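Local atomic coordinates of glutathione transferase o1 (Bombyx mori, PDB entry 3RBT), a protein that is an Omega-class glutathione transferase that probably transfers glutathione to electrophilic substrates and may reduce dehydroascorbate. Residues G173-D176 with Y177-P181. Sequence-based numbering, arbitrary orientation.
Sequences GMLD and YMVWP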
ATOM      1  N   GLY A 173       6.793  -1.542  17.962  1.00 18.98           N
ATOM      2  CA  GLY A 173       7.402  -1.213  16.673  1.00 18.05           C
ATOM      3  C   GLY A 173       6.384  -0.585  15.752  1.00 16.60           C
ATOM      4  O   GLY A 173       5.299  -0.212  16.192  1.00 16.12           O
ATOM      5  N   MET A 174       6.729  -0.466  14.472  1.00 16.40           N
ATOM      6  CA  MET A 174       5.847   0.158  13.488  1.00 14.95           C
ATOM      7  C   MET A 174       4.426  -0.430  13.450  1.00 15.14           C
ATOM      8  O   MET A 174       3.448   0.316  13.419  1.00 14.88           O
ATOM      9  CB  MET A 174       6.467   0.095  12.085  1.00 15.02           C
ATOM     10  CG  MET A 174       5.650   0.837  11.025  1.00 12.75           C
ATOM     11  SD  MET A 174       5.574   2.617  11.364  1.00 12.72           S
ATOM     12  CE  MET A 174       7.077   3.186  10.557  1.00 14.29           C
ATOM     13  N   LEU A 175       4.306  -1.755  13.430  1.00 15.56           N
ATOM     14  CA  LEU A 175       2.976  -2.378  13.381  1.00 15.77           C
ATOM     15  C   LEU A 175       2.102  -1.972  14.590  1.00 16.03           C
ATOM     16  O   LEU A 175       0.951  -1.562  14.418  1.00 16.01           O
ATOM     17  CB  LEU A 175       3.076  -3.904  13.238  1.00 15.93           C
ATOM     18  CG  LEU A 175       1.763  -4.690  13.114  1.00 17.19           C
ATOM     19  CD1 LEU A 175       0.925  -4.237  11.887  1.00 15.32           C
ATOM     20  CD2 LEU A 175       2.023  -6.192  13.068  1.00 16.93           C
ATOM     21  N   ASP A 176       2.659  -2.054  15.797  1.00 16.30           N
ATOM     22  CA  ASP A 176       1.954  -1.602  17.000  1.00 16.74           C
ATOM     23  C   ASP A 176       1.329  -0.207  16.871  1.00 16.40           C
ATOM     24  O   ASP A 176       0.145  -0.035  17.139  1.00 16.33           O
ATOM     25  CB  ASP A 176       2.888  -1.657  18.206  1.00 16.95           C
ATOM     26  CG  ASP A 176       3.410  -3.046  18.454  1.00 17.55           C
ATOM     27  OD1 ASP A 176       2.681  -3.867  19.063  1.00 15.22           O
ATOM     28  OD2 ASP A 176       4.547  -3.322  18.020  1.00 18.84           O
ATOM     29  N   TYR A 177       2.119   0.779  16.456  1.00 16.37           N
ATOM     30  CA  TYR A 177       1.622   2.149  16.348  1.00 16.06           C
ATOM     31  C   TYR A 177       0.682   2.363  15.149  1.00 15.72           C
ATOM     32  O   TYR A 177      -0.245   3.168  15.238  1.00 15.18           O
ATOM     33  CB  TYR A 177       2.773   3.158  16.305  1.00 15.76           C
ATOM     34  CG  TYR A 177       3.567   3.266  17.600  1.00 16.66           C
ATOM     35  CD1 TYR A 177       4.938   3.018  17.625  1.00 15.82           C
ATOM     36  CD2 TYR A 177       2.946   3.634  18.792  1.00 16.34           C
ATOM     37  CE1 TYR A 177       5.666   3.130  18.806  1.00 18.14           C
ATOM     38  CE2 TYR A 177       3.668   3.749  19.971  1.00 17.99           C
ATOM     39  CZ  TYR A 177       5.021   3.488  19.974  1.00 18.56           C
ATOM     40  OH  TYR A 177       5.728   3.600  21.153  1.00 20.84           O
ATOM     41  N   MET A 178       0.928   1.655  14.043  1.00 15.62           N
ATOM     42  CA  MET A 178       0.062   1.743  12.857  1.00 15.99           C
ATOM     43  C   MET A 178      -1.369   1.305  13.169  1.00 16.77           C
ATOM     44  O   MET A 178      -2.330   1.855  12.644  1.00 17.36           O
ATOM     45  CB  MET A 178       0.609   0.889  11.700  1.00 16.32           C
ATOM     46  CG  MET A 178       1.870   1.446  11.000  1.00 16.04           C
ATOM     47  SD  MET A 178       1.795   3.196  10.569  1.00 16.39           S
ATOM     48  CE  MET A 178       0.989   3.146   8.988  1.00 17.79           C
ATOM     49  N   VAL A 179      -1.483   0.315  14.040  1.00 17.25           N
ATOM     50  CA  VAL A 179      -2.730  -0.354  14.359  1.00 18.33           C
ATOM     51  C   VAL A 179      -3.467   0.323  15.531  1.00 18.70           C
ATOM     52  O   VAL A 179      -4.708   0.296  15.604  1.00 19.59           O
ATOM     53  CB  VAL A 179      -2.395  -1.850  14.652  1.00 18.99           C
ATOM     54  CG1 VAL A 179      -3.131  -2.402  15.810  1.00 21.21           C
ATOM     55  CG2 VAL A 179      -2.545  -2.703  13.381  1.00 19.82           C
ATOM     56  N   TRP A 180      -2.702   0.956  16.417  1.00 17.83           N
ATOM     57  CA  TRP A 180      -3.240   1.475  17.673  1.00 18.20           C
ATOM     58  C   TRP A 180      -4.432   2.441  17.573  1.00 17.90           C
ATOM     59  O   TRP A 180      -5.394   2.280  18.322  1.00 18.88           O
ATOM     60  CB  TRP A 180      -2.146   2.084  18.562  1.00 17.95           C
ATOM     61  CG  TRP A 180      -2.707   2.452  19.909  1.00 18.83           C
ATOM     62  CD1 TRP A 180      -2.883   3.700  20.413  1.00 18.48           C
ATOM     63  CD2 TRP A 180      -3.226   1.542  20.893  1.00 19.11           C
ATOM     64  NE1 TRP A 180      -3.464   3.631  21.664  1.00 19.39           N
ATOM     65  CE2 TRP A 180      -3.688   2.314  21.974  1.00 19.82           C
ATOM     66  CE3 TRP A 180      -3.351   0.145  20.954  1.00 17.69           C
ATOM     67  CZ2 TRP A 180      -4.242   1.736  23.126  1.00 21.38           C
ATOM     68  CZ3 TRP A 180      -3.917  -0.425  22.083  1.00 19.51           C
ATOM     69  CH2 TRP A 180      -4.358   0.368  23.154  1.00 20.43           C
ATOM     70  N   PRO A 181      -4.372   3.451  16.678  1.00 16.84           N
ATOM     71  CA  PRO A 181      -5.456   4.431  16.701  1.00 17.46           C
ATOM     72  C   PRO A 181      -6.866   3.819  16.672  1.00 18.03           C
ATOM     73  O   PRO A 181      -7.721   4.251  17.440  1.00 18.93           O
ATOM     74  CB  PRO A 181      -5.179   5.276  15.447  1.00 16.76           C
ATOM     75  CG  PRO A 181      -3.705   5.243  15.345  1.00 15.25           C
ATOM     76  CD  PRO A 181      -3.352   3.821  15.677  1.00 15.94           C
TER
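Met178 N donates to Met174 O at 2.9 Å, with an N-H...O angle of 158°. Val179 N reaches Leu175 O at 3.1 Å in a more bent bond. These i to i+4 bonds define the first turns of helix 174-186. They are flanked by two weak ones, Tyr177 N to Gly173 O (3.3 Å) and Trp180 N to Asp176 O (3.1 Å). Pro181 has no N-H to continue the series, and the helix kinks there.

The side-chain hydrogen bond within these residues sits at the N-terminal end of the helix. Gly173 is the N-cap, and its N meets Asp176 OD2 at 2.9 Å in an almost straight bond, on the anti side of the carboxylate and somewhat out of its plane. With chi1 at -59°, Asp176 CG lies beside its own backbone N, which turns the carboxylate back over the first turn. This is the aspartate half of the N-capping box familiar in glutathione transferases; glycine at the cap supplies no side chain for the reciprocal half. OD2 also accepts from Gly168 N, and OD1 from Phe167 N and Trp210 NE1.

Apolar contacts follow the same four-residue spacing. Met174 and Met178, both bent along their chains, cross at an angle, CG to CG 3.8 Å and SD to SD 3.9 Å. Leu175 CD1 reaches Val179 CG2 at 4.1 Å, on the flank that faces helix 113-138.

Four bonds thus grip a buried carboxylate, which would probably be ionised there, favoured by the helix N-terminus; the cap ties this helix start to the preceding loop and helix 205-216 within the C-terminal domain.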